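Local coordinates for D-alanyl transferase DltD (Enterococcus faecium TX0133A04, PDB 6PFX), which probably takes part in the D-alanylation of lipoteichoic acid, a step of cell wall biogenesis in Gram-positive bacteria, as a membrane-associated D-alanyl transferase, at residues Q105-N110 / P270-F275; N237-K242 / E298-Y303; K262-R267 / T304-E309; L290-P295 / A331-Q336. All coordinates share one frame; numbering follows the deposited sequence.

Contact 1: Q105-N110 / P270-F275; sequences QWFVKN and PEFSDF
One face of the Phe107 ring carries the CG methylene of Glu271. Glu271 CG sits over the centre of the Phe107 ring, 3.5 Å from its centroid and 13° off the normal, a CH-pi contact. The same ring turns its edge toward a face of Phe272 in an edge-to-face pair. The Phe107 and Phe272 centroids are 4.7 Å apart and the planes meet at 53°. Phe107 CD2 is the atom that reaches over the centre of the Phe272 ring. Phe107 is also the centre of an inverse gamma turn.

Glu271 CG is anti to the backbone N (chi1 -175°), and the chain then bends at chi2. This lays the methylene on Phe107 and carries the carboxylate on to Trp106, where Glu271 OE2 comes to 3.3 Å from Trp106 CE3. Pro270 CD lies 3.2 Å from Lys109 O. The contact packs the start of helix 271-284 on the loop after strand 97-101, whose Trp106 lies near an unconfirmed Ser-His-Asp triad. The segments meet mainly through carbon and ring surfaces, with no direct hydrogen bond between them. The buried acid of Glu271 is satisfied beyond them, OE2 by Ser79 OG and OE1 by Gln78 NE2.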
# COMPACT_ATOMS: atom_id res chain seq x y z
N GLN A 105 -1.47 1.19 10.85
CA GLN A 105 -2.79 1.69 11.19
C GLN A 105 -3.90 1.02 10.39
O GLN A 105 -5.07 1.13 10.76
CB GLN A 105 -2.87 3.20 10.93
CG GLN A 105 -1.87 4.01 11.70
CD GLN A 105 -0.46 3.90 11.13
OE1 GLN A 105 -0.28 3.66 9.92
NE2 GLN A 105 0.54 4.05 11.99
N TRP A 106 -3.56 0.32 9.32
CA TRP A 106 -4.59 -0.42 8.62
C TRP A 106 -5.16 -1.54 9.48
O TRP A 106 -6.30 -1.96 9.27
CB TRP A 106 -4.00 -1.11 7.40
CG TRP A 106 -3.56 -0.23 6.29
CD1 TRP A 106 -3.80 1.10 6.12
CD2 TRP A 106 -2.79 -0.65 5.16
NE1 TRP A 106 -3.24 1.53 4.93
CE2 TRP A 106 -2.60 0.47 4.33
CE3 TRP A 106 -2.24 -1.88 4.78
CZ2 TRP A 106 -1.89 0.39 3.13
CZ3 TRP A 106 -1.53 -1.95 3.59
CH2 TRP A 106 -1.36 -0.82 2.79
N PHE A 107 -4.36 -2.05 10.41
CA PHE A 107 -4.64 -3.31 11.10
C PHE A 107 -5.44 -3.11 12.37
O PHE A 107 -5.12 -3.62 13.43
CB PHE A 107 -3.32 -4.03 11.34
CG PHE A 107 -2.62 -4.45 10.06
CD1 PHE A 107 -1.90 -3.55 9.27
CD2 PHE A 107 -2.74 -5.76 9.62
CE1 PHE A 107 -1.29 -3.97 8.08
CE2 PHE A 107 -2.14 -6.18 8.46
CZ PHE A 107 -1.40 -5.28 7.68
N VAL A 108 -6.55 -2.39 12.22
CA VAL A 108 -7.44 -2.15 13.34
C VAL A 108 -8.42 -3.31 13.52
O VAL A 108 -8.65 -4.12 12.62
CB VAL A 108 -8.18 -0.80 13.21
CG1 VAL A 108 -7.21 0.37 13.38
CG2 VAL A 108 -8.94 -0.71 11.89
N LYS A 109 -9.03 -3.37 14.71
CA LYS A 109 -9.79 -4.54 15.13
C LYS A 109 -10.85 -4.94 14.12
O LYS A 109 -11.06 -6.13 13.87
CB LYS A 109 -10.45 -4.24 16.50
CG LYS A 109 -11.30 -5.38 17.05
CD LYS A 109 -11.81 -5.08 18.47
CE LYS A 109 -12.53 -6.28 19.09
NZ LYS A 109 -12.93 -6.03 20.51
N ASN A 110 -11.54 -3.97 13.53
CA ASN A 110 -12.63 -4.26 12.60
C ASN A 110 -12.19 -4.20 11.14
O ASN A 110 -13.02 -4.40 10.25
CB ASN A 110 -13.80 -3.31 12.83
CG ASN A 110 -14.46 -3.51 14.18
OD1 ASN A 110 -14.46 -4.60 14.74
ND2 ASN A 110 -15.04 -2.44 14.71
N PRO A 270 -8.94 -8.22 10.69
CA PRO A 270 -9.16 -8.83 9.36
C PRO A 270 -8.12 -8.41 8.36
O PRO A 270 -7.92 -9.13 7.38
CB PRO A 270 -10.55 -8.32 8.95
CG PRO A 270 -11.21 -7.92 10.24
CD PRO A 270 -10.11 -7.43 11.13
N GLU A 271 -7.46 -7.27 8.57
CA GLU A 271 -6.47 -6.80 7.61
C GLU A 271 -5.33 -7.79 7.40
O GLU A 271 -4.71 -7.79 6.33
CB GLU A 271 -5.91 -5.45 8.05
CG GLU A 271 -4.94 -4.82 7.03
CD GLU A 271 -5.59 -4.19 5.80
OE1 GLU A 271 -6.80 -3.92 5.79
OE2 GLU A 271 -4.84 -3.94 4.82
N PHE A 272 -5.01 -8.61 8.40
CA PHE A 272 -3.96 -9.61 8.21
C PHE A 272 -4.36 -10.59 7.12
O PHE A 272 -3.51 -11.05 6.35
CB PHE A 272 -3.68 -10.36 9.52
CG PHE A 272 -2.92 -9.54 10.52
CD1 PHE A 272 -1.56 -9.36 10.40
CD2 PHE A 272 -3.59 -8.93 11.56
CE1 PHE A 272 -0.87 -8.59 11.30
CE2 PHE A 272 -2.90 -8.16 12.46
CZ PHE A 272 -1.54 -7.99 12.33
N SER A 273 -5.64 -10.92 7.04
CA SER A 273 -6.14 -11.83 6.02
C SER A 273 -6.36 -11.12 4.68
O SER A 273 -6.11 -11.72 3.63
CB SER A 273 -7.37 -12.56 6.55
OG SER A 273 -7.01 -13.34 7.69
N ASP A 274 -6.81 -9.86 4.69
CA ASP A 274 -6.82 -9.08 3.46
C ASP A 274 -5.40 -8.96 2.89
O ASP A 274 -5.19 -9.07 1.68
CB ASP A 274 -7.40 -7.67 3.68
CG ASP A 274 -8.88 -7.67 4.06
OD1 ASP A 274 -9.54 -8.73 4.05
OD2 ASP A 274 -9.40 -6.58 4.38
N PHE A 275 -4.41 -8.76 3.77
CA PHE A 275 -3.01 -8.69 3.35
C PHE A 275 -2.56 -10.02 2.75
O PHE A 275 -1.79 -10.04 1.78
CB PHE A 275 -2.13 -8.32 4.57
CG PHE A 275 -0.68 -8.09 4.22
CD1 PHE A 275 -0.32 -7.03 3.44
CD2 PHE A 275 0.31 -8.93 4.70
CE1 PHE A 275 0.98 -6.82 3.10
CE2 PHE A 275 1.64 -8.71 4.35
CZ PHE A 275 1.97 -7.66 3.55

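Contact 2: N237-K242 / E298-Y303; sequences NPFGLK and EKWSDY
Phe239 and Lys299 bring the two backbones together, with CA atoms 5.1 Å apart. Residues 298-303 form a helix. Residues 237-242 are a loop folded around the side chain of Asn237. Asn237 OD1 accepts from Phe239 N in an Asx turn and also from Leu241 N. The second bond is the straighter, at 165°, and lies in the carbonyl plane on a lone pair. Asn237 ND2 returns a bond to Leu241 O, so both ends of the amide tie the loop to itself.

This turn presents Phe239 to the helix. Trp300 points the CE3 and CZ3 edge of its six-membered ring at one face of Phe239. The planes of Phe239 and the six-membered ring of Trp300 are nearly perpendicular, at 83°, with centroids 5.2 Å apart. Pro238 CG covers the opposite face of Phe239. Phe239 CE1 rests 3.6 Å from Tyr303 CB, and Phe239 CZ lies over a face of the tyrosine toward its rim. Both Trp300 and Tyr303 have CG anti to the backbone N (chi1 -176° for each), which leans the two rings from neighbouring turns of the helix onto Phe239. Leu241 CD1 adds a looser contact at Trp300 CE3, 4.2 Å away.

Lys299 lays its CB 3.6 Å from Phe239 O. Its extended chain brings NZ to a water that also donates to Pro238 O. Tyr303 OH bonds to Glu254 O, and Asn297 ND2 donates to Phe239 O. The arrangement is an aromatic cluster of Phe239, Trp300 and Tyr303, joining an Asx-turn loop to helix 298-304.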
# COMPACT_ATOMS: atom_id res chain seq x y z
N ASN A 237 5.14 23.33 16.89
CA ASN A 237 4.58 22.38 17.83
C ASN A 237 5.71 21.59 18.47
O ASN A 237 6.85 21.63 17.97
CB ASN A 237 3.60 21.42 17.12
CG ASN A 237 4.30 20.55 16.05
OD1 ASN A 237 4.75 19.44 16.35
ND2 ASN A 237 4.39 21.05 14.82
N PRO A 238 5.44 20.87 19.54
CA PRO A 238 6.50 20.14 20.24
C PRO A 238 6.74 18.72 19.75
O PRO A 238 7.57 18.02 20.34
CB PRO A 238 6.01 20.11 21.70
CG PRO A 238 4.58 20.30 21.64
CD PRO A 238 4.21 20.96 20.34
N PHE A 239 6.05 18.30 18.70
CA PHE A 239 5.97 16.89 18.36
C PHE A 239 6.71 16.52 17.09
O PHE A 239 6.68 15.35 16.70
CB PHE A 239 4.50 16.45 18.21
CG PHE A 239 3.66 16.74 19.41
CD1 PHE A 239 3.92 16.11 20.60
CD2 PHE A 239 2.61 17.63 19.33
CE1 PHE A 239 3.13 16.38 21.71
CE2 PHE A 239 1.82 17.90 20.43
CZ PHE A 239 2.09 17.27 21.63
N GLY A 240 7.35 17.47 16.43
CA GLY A 240 8.01 17.16 15.18
C GLY A 240 7.07 16.99 14.01
O GLY A 240 7.44 16.36 13.01
N LEU A 241 5.87 17.56 14.09
CA LEU A 241 4.87 17.44 13.02
C LEU A 241 5.02 18.61 12.06
O LEU A 241 5.33 19.73 12.47
CB LEU A 241 3.45 17.43 13.59
CG LEU A 241 3.15 16.38 14.65
CD1 LEU A 241 1.78 16.61 15.30
CD2 LEU A 241 3.20 14.99 14.05
N LYS A 242 4.80 18.35 10.78
CA LYS A 242 4.82 19.43 9.80
C LYS A 242 3.82 20.51 10.21
O LYS A 242 2.68 20.19 10.57
CB LYS A 242 4.48 18.88 8.42
CG LYS A 242 4.64 19.88 7.32
CD LYS A 242 4.76 19.21 5.96
CE LYS A 242 4.95 20.24 4.87
NZ LYS A 242 3.77 21.12 4.71
N GLU A 298 7.82 9.02 17.76
CA GLU A 298 7.82 8.73 19.19
C GLU A 298 7.40 9.94 20.02
O GLU A 298 6.79 9.77 21.08
CB GLU A 298 9.19 8.22 19.65
CG GLU A 298 9.12 7.52 21.00
CD GLU A 298 10.46 6.96 21.44
OE1 GLU A 298 10.53 6.42 22.56
OE2 GLU A 298 11.43 7.07 20.67
N LYS A 299 7.69 11.16 19.56
CA LYS A 299 7.21 12.32 20.31
C LYS A 299 5.69 12.34 20.34
O LYS A 299 5.08 12.71 21.35
CB LYS A 299 7.75 13.61 19.70
CG LYS A 299 9.22 13.83 19.97
CD LYS A 299 9.73 15.08 19.28
CE LYS A 299 11.23 15.22 19.49
NZ LYS A 299 11.84 16.32 18.70
N TRP A 300 5.06 11.91 19.25
CA TRP A 300 3.61 11.84 19.18
C TRP A 300 3.05 10.67 19.98
O TRP A 300 2.09 10.84 20.72
CB TRP A 300 3.18 11.73 17.72
CG TRP A 300 1.71 11.74 17.56
CD1 TRP A 300 0.92 10.75 17.04
CD2 TRP A 300 0.83 12.80 17.94
NE1 TRP A 300 -0.41 11.14 17.07
CE2 TRP A 300 -0.48 12.39 17.63
CE3 TRP A 300 1.02 14.06 18.52
CZ2 TRP A 300 -1.58 13.20 17.86
CZ3 TRP A 300 -0.07 14.85 18.76
CH2 TRP A 300 -1.36 14.42 18.43
N SER A 301 3.64 9.48 19.86
CA SER A 301 3.13 8.35 20.64
C SER A 301 3.36 8.58 22.14
O SER A 301 2.56 8.12 22.96
CB SER A 301 3.76 7.03 20.17
OG SER A 301 5.17 7.03 20.29
N ASP A 302 4.43 9.28 22.51
CA ASP A 302 4.61 9.64 23.91
C ASP A 302 3.40 10.43 24.41
O ASP A 302 2.92 10.23 25.53
CB ASP A 302 5.86 10.50 24.09
CG ASP A 302 7.16 9.69 24.09
OD1 ASP A 302 7.15 8.44 24.13
OD2 ASP A 302 8.21 10.35 24.05
N TYR A 303 2.89 11.33 23.57
CA TYR A 303 1.77 12.17 23.96
C TYR A 303 0.45 11.42 23.95
O TYR A 303 -0.34 11.52 24.89
CB TYR A 303 1.69 13.38 23.03
CG TYR A 303 0.62 14.37 23.39
CD1 TYR A 303 0.69 15.07 24.58
CD2 TYR A 303 -0.44 14.64 22.55
CE1 TYR A 303 -0.26 15.98 24.92
CE2 TYR A 303 -1.41 15.56 22.88
CZ TYR A 303 -1.30 16.23 24.08
OH TYR A 303 -2.24 17.16 24.47
O HOH W 1 10.19 18.73 19.42

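Contact 3: K262-R267 / T304-E309; sequences KNWDYR and TGLSQE
A water bridges the two segments where they run closest, donating to Gly305 O at 2.7 Å and to Lys262 O at 2.8 Å. Gly305 is the first residue to leave the helix that ends at Thr304, and it does so with positive phi. The motif beside it is an ST turn: Thr304 OG1 accepts from Leu306 N, a long but straight bond at 169°. Thr304 OG1 is also bonded to Gln261 OE1.

Gly305 lets the backbones come close, with its CA 4.3 Å from Lys262 CA. Lys262 CA points its hydrogen almost straight at Gly305 O, over a 3.5 Å CA-H...O contact. A second water accepts from Ser307 N and lies within hydrogen-bonding distance of Trp264 O, to which it probably donates. The direct polar contact between the segments is thus slight, and water supplies the bridges.

Leu306 gives the apolar part. Its chi1 (-173°) sets CG beside the carbonyl carbon, and the turn at chi2 brings CD1 to the loop. The methyl meets Trp264 CB and, more loosely, the ring of Tyr266. Ser307 is the N-cap of helix 308-323, and its OG bonds to Met310 N.

Farther along the loop the guanidinium of Arg267 makes a side-on salt bridge with Asp265, in its own plane, with NE on OD1 and NH2 on OD2, each at a syn lone pair. An Asx turn is made by Arg267 N, which donates to Asp265 OD1, 3.1 Å away, from 36° above the carboxylate plane.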
# COMPACT_ATOMS: atom_id res chain seq x y z
N LYS A 262 -4.01 5.20 24.28
CA LYS A 262 -3.34 4.29 25.20
C LYS A 262 -3.79 2.84 25.03
O LYS A 262 -3.02 1.92 25.33
CB LYS A 262 -3.58 4.75 26.64
CG LYS A 262 -5.00 4.61 27.12
CD LYS A 262 -5.16 5.17 28.53
CE LYS A 262 -6.62 5.12 28.97
NZ LYS A 262 -6.79 5.59 30.38
N ASN A 263 -5.01 2.60 24.57
CA ASN A 263 -5.51 1.24 24.43
C ASN A 263 -5.61 0.78 22.98
O ASN A 263 -6.15 -0.30 22.72
CB ASN A 263 -6.85 1.07 25.14
CG ASN A 263 -6.74 1.29 26.63
OD1 ASN A 263 -5.89 0.71 27.30
ND2 ASN A 263 -7.58 2.16 27.14
N TRP A 264 -5.06 1.56 22.04
CA TRP A 264 -5.11 1.19 20.63
C TRP A 264 -4.19 0.01 20.35
O TRP A 264 -3.08 -0.07 20.89
CB TRP A 264 -4.71 2.39 19.78
CG TRP A 264 -5.78 3.45 19.64
CD1 TRP A 264 -6.90 3.63 20.42
CD2 TRP A 264 -5.83 4.47 18.64
NE1 TRP A 264 -7.64 4.70 19.94
CE2 TRP A 264 -6.99 5.24 18.86
CE3 TRP A 264 -4.99 4.82 17.57
CZ2 TRP A 264 -7.33 6.33 18.06
CZ3 TRP A 264 -5.33 5.90 16.77
CH2 TRP A 264 -6.49 6.63 17.01
N ASP A 265 -4.63 -0.89 19.47
CA ASP A 265 -3.95 -2.16 19.25
C ASP A 265 -4.10 -2.47 17.77
O ASP A 265 -5.22 -2.45 17.25
CB ASP A 265 -4.57 -3.27 20.11
CG ASP A 265 -3.61 -4.44 20.37
OD1 ASP A 265 -2.71 -4.68 19.54
OD2 ASP A 265 -3.76 -5.13 21.40
N TYR A 266 -2.97 -2.70 17.10
CA TYR A 266 -2.94 -3.07 15.69
C TYR A 266 -2.51 -4.52 15.48
O TYR A 266 -2.10 -4.90 14.37
CB TYR A 266 -1.98 -2.14 14.93
CG TYR A 266 -2.27 -0.65 15.00
CD1 TYR A 266 -3.57 -0.17 15.01
CD2 TYR A 266 -1.23 0.27 14.98
CE1 TYR A 266 -3.83 1.20 15.05
CE2 TYR A 266 -1.47 1.63 15.02
CZ TYR A 266 -2.77 2.09 15.04
OH TYR A 266 -2.98 3.46 15.08
N ARG A 267 -2.60 -5.35 16.51
CA ARG A 267 -2.09 -6.71 16.40
C ARG A 267 -3.17 -7.69 15.98
O ARG A 267 -2.83 -8.82 15.63
CB ARG A 267 -1.45 -7.17 17.71
CG ARG A 267 -0.19 -6.38 18.08
CD ARG A 267 0.34 -6.69 19.48
NE ARG A 267 -0.74 -6.54 20.44
CZ ARG A 267 -0.87 -7.27 21.54
NH1 ARG A 267 0.01 -8.21 21.84
NH2 ARG A 267 -1.92 -7.10 22.32
N THR A 304 0.18 10.65 22.88
CA THR A 304 -1.11 9.99 22.77
C THR A 304 -1.18 8.70 23.58
O THR A 304 -2.28 8.17 23.78
CB THR A 304 -1.43 9.59 21.32
OG1 THR A 304 -0.50 8.58 20.91
CG2 THR A 304 -1.36 10.78 20.38
N GLY A 305 -0.03 8.16 24.01
CA GLY A 305 0.02 6.91 24.72
C GLY A 305 0.04 5.67 23.85
O GLY A 305 0.05 4.55 24.39
N LEU A 306 0.01 5.81 22.54
CA LEU A 306 0.14 4.66 21.66
C LEU A 306 1.40 3.89 22.02
O LEU A 306 2.49 4.48 22.12
CB LEU A 306 0.23 5.14 20.21
CG LEU A 306 0.20 4.02 19.16
CD1 LEU A 306 -1.24 3.49 19.02
CD2 LEU A 306 0.76 4.51 17.85
N SER A 307 1.27 2.58 22.17
CA SER A 307 2.36 1.76 22.66
C SER A 307 3.34 1.37 21.56
O SER A 307 2.97 0.69 20.59
CB SER A 307 1.84 0.47 23.29
OG SER A 307 2.92 -0.38 23.59
N GLN A 308 4.60 1.76 21.74
CA GLN A 308 5.64 1.32 20.82
C GLN A 308 5.91 -0.18 20.95
O GLN A 308 6.23 -0.83 19.94
CB GLN A 308 6.93 2.12 21.02
CG GLN A 308 6.83 3.58 20.63
CD GLN A 308 6.81 3.77 19.14
OE1 GLN A 308 7.29 2.91 18.39
NE2 GLN A 308 6.25 4.89 18.68
N GLU A 309 5.77 -0.74 22.16
CA GLU A 309 5.88 -2.19 22.32
C GLU A 309 4.81 -2.89 21.50
O GLU A 309 5.07 -3.91 20.84
CB GLU A 309 5.76 -2.55 23.80
CG GLU A 309 5.86 -4.03 24.04
CD GLU A 309 5.64 -4.43 25.48
OE1 GLU A 309 5.80 -3.58 26.39
OE2 GLU A 309 5.29 -5.60 25.70
O HOH W 2 -0.47 2.65 26.21
O HOH W 3 -1.44 1.44 22.49

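Contact 4: L290-P295 / A331-Q336; sequences LFIIPP and ADFVNQ
Ala331 is held to strand 288-293 through both of its backbone polar atoms. Ala331 N donates to Phe291 O at 2.7 Å, and Ala331 O accepts from Ile293 N at 2.9 Å. Past the end of the strand, Phe333 N donates to Ile293 O at 2.8 Å, less straight at 150° than the other two. These three bonds zip the segments together as parallel strands, with bridges at Ile292 and Ala331 and at Ile293 and Asp332. Ala331 O also receives a CA-H...O contact from Ile292 CA. On the other flank, Ile292 makes backbone hydrogen bonds with Phe100 and Ile102.

Asp332 closes the next turn. Its OD1 accepts from Val334 N in an Asx turn, nearly in line with the C-O bond. Its OD2 forms a salt bridge with Lys319, so both carboxylate oxygens have partners. Phe333 O accepts from Gln336 N and lies 3.3 Å from Pro295 CB. Gln336 NE2 bonds to Asn335 OD1, and Gln336 OE1 to Thr339 OG1.

The apolar contacts fall on both faces of the sheet. Ile292 CG1 meets Ala331 CB, and Ile292 CG2 lies 3.9 Å from Phe333 CD2. On the face of Ile293 and Asp332, Ile293 CG2 packs 3.6 Å from Val334 CG2.

Strand 330-332 is an edge strand of the five-stranded parallel sheet, beside 288-293. The two are joined through helix 308-323 in a beta-alpha-beta crossover, consistent with the SGNH hydrolase clan. Helix 308-323 packs on the Ile293 and Asp332 face, and helix 351-365 covers Ala331 and Phe333.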
# COMPACT_ATOMS: atom_id res chain seq x y z
N LEU A 290 9.91 -5.53 -2.13
CA LEU A 290 10.46 -4.88 -0.94
C LEU A 290 9.29 -4.32 -0.14
O LEU A 290 8.55 -3.45 -0.62
CB LEU A 290 11.43 -3.76 -1.31
CG LEU A 290 11.90 -2.84 -0.16
CD1 LEU A 290 12.72 -3.60 0.89
CD2 LEU A 290 12.70 -1.63 -0.69
N PHE A 291 9.11 -4.83 1.08
CA PHE A 291 8.11 -4.31 2.01
C PHE A 291 8.78 -3.31 2.94
O PHE A 291 9.92 -3.53 3.37
CB PHE A 291 7.47 -5.44 2.83
CG PHE A 291 6.67 -6.40 2.01
CD1 PHE A 291 5.35 -6.14 1.70
CD2 PHE A 291 7.24 -7.58 1.53
CE1 PHE A 291 4.59 -7.02 0.93
CE2 PHE A 291 6.49 -8.47 0.75
CZ PHE A 291 5.16 -8.19 0.46
N ILE A 292 8.08 -2.21 3.23
CA ILE A 292 8.55 -1.15 4.13
C ILE A 292 7.53 -0.99 5.24
O ILE A 292 6.33 -0.84 4.96
CB ILE A 292 8.77 0.17 3.36
CG1 ILE A 292 9.77 -0.06 2.22
CG2 ILE A 292 9.21 1.30 4.32
CD1 ILE A 292 9.90 1.07 1.21
N ILE A 293 8.00 -1.02 6.49
CA ILE A 293 7.15 -0.86 7.67
C ILE A 293 7.59 0.41 8.38
O ILE A 293 8.69 0.44 8.96
CB ILE A 293 7.30 -2.02 8.64
CG1 ILE A 293 7.09 -3.36 7.93
CG2 ILE A 293 6.25 -1.87 9.74
CD1 ILE A 293 7.30 -4.60 8.80
N PRO A 294 6.81 1.48 8.32
CA PRO A 294 7.21 2.74 8.95
C PRO A 294 6.94 2.72 10.44
O PRO A 294 6.07 1.98 10.92
CB PRO A 294 6.30 3.77 8.28
CG PRO A 294 5.03 2.97 8.04
CD PRO A 294 5.55 1.63 7.56
N PRO A 295 7.62 3.57 11.18
CA PRO A 295 7.33 3.75 12.61
C PRO A 295 6.20 4.74 12.81
O PRO A 295 5.63 5.29 11.87
CB PRO A 295 8.63 4.37 13.12
CG PRO A 295 9.05 5.24 11.96
CD PRO A 295 8.71 4.44 10.72
N ALA A 331 12.16 -3.82 4.81
CA ALA A 331 12.78 -2.68 5.48
C ALA A 331 11.87 -2.33 6.66
O ALA A 331 10.87 -1.63 6.50
CB ALA A 331 12.89 -1.50 4.53
N ASP A 332 12.23 -2.81 7.83
CA ASP A 332 11.45 -2.61 9.05
C ASP A 332 12.03 -1.40 9.77
O ASP A 332 13.13 -1.48 10.33
CB ASP A 332 11.51 -3.86 9.91
CG ASP A 332 10.82 -3.70 11.25
OD1 ASP A 332 10.25 -2.63 11.54
OD2 ASP A 332 10.84 -4.67 12.03
N PHE A 333 11.31 -0.28 9.73
CA PHE A 333 11.75 0.96 10.36
C PHE A 333 11.01 1.28 11.66
O PHE A 333 11.08 2.41 12.15
CB PHE A 333 11.59 2.13 9.37
CG PHE A 333 12.47 2.04 8.14
CD1 PHE A 333 13.81 1.75 8.24
CD2 PHE A 333 11.93 2.30 6.90
CE1 PHE A 333 14.60 1.69 7.10
CE2 PHE A 333 12.72 2.27 5.77
CZ PHE A 333 14.04 1.96 5.87
N VAL A 334 10.32 0.30 12.26
CA VAL A 334 9.59 0.56 13.50
C VAL A 334 10.52 1.12 14.56
O VAL A 334 10.12 1.96 15.38
CB VAL A 334 8.89 -0.73 13.96
CG1 VAL A 334 8.26 -0.59 15.34
CG2 VAL A 334 7.85 -1.12 12.92
N ASN A 335 11.77 0.67 14.57
CA ASN A 335 12.72 1.15 15.57
C ASN A 335 13.29 2.54 15.26
O ASN A 335 14.16 3.01 16.01
CB ASN A 335 13.87 0.14 15.78
CG ASN A 335 14.87 0.12 14.63
OD1 ASN A 335 14.75 0.85 13.64
ND2 ASN A 335 15.89 -0.72 14.78
N GLN A 336 12.79 3.22 14.23
CA GLN A 336 13.20 4.59 13.92
C GLN A 336 12.22 5.61 14.46
O GLN A 336 12.25 6.78 14.06
CB GLN A 336 13.36 4.75 12.40
CG GLN A 336 14.45 3.89 11.81
CD GLN A 336 15.80 4.27 12.36
OE1 GLN A 336 16.21 5.42 12.27
NE2 GLN A 336 16.50 3.30 12.93

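In the fold
Contact 4 lies in the central sheet, and the other three lie in loops and helices around it. Contacts 1 and 3 are 15 Å apart between centres and touch directly: Phe107 CB is 3.4 Å from Tyr266 O. Contact 1 reaches contact 4 through Phe275 CZ, 3.8 Å from Phe291 CE1. Contacts 2 and 3 are joined by a probable hydrogen bond between Ser301 OG and Gln308 NE2. Ser46, His348 and Asp345 have the geometry of a Ser-His-Asp triad, consistent with the SGNH hydrolase clan, though the role is unconfirmed. Leu241 of contact 2 touches this group, while Trp106 of contact 1 and Pro294 of contact 4 lie near it.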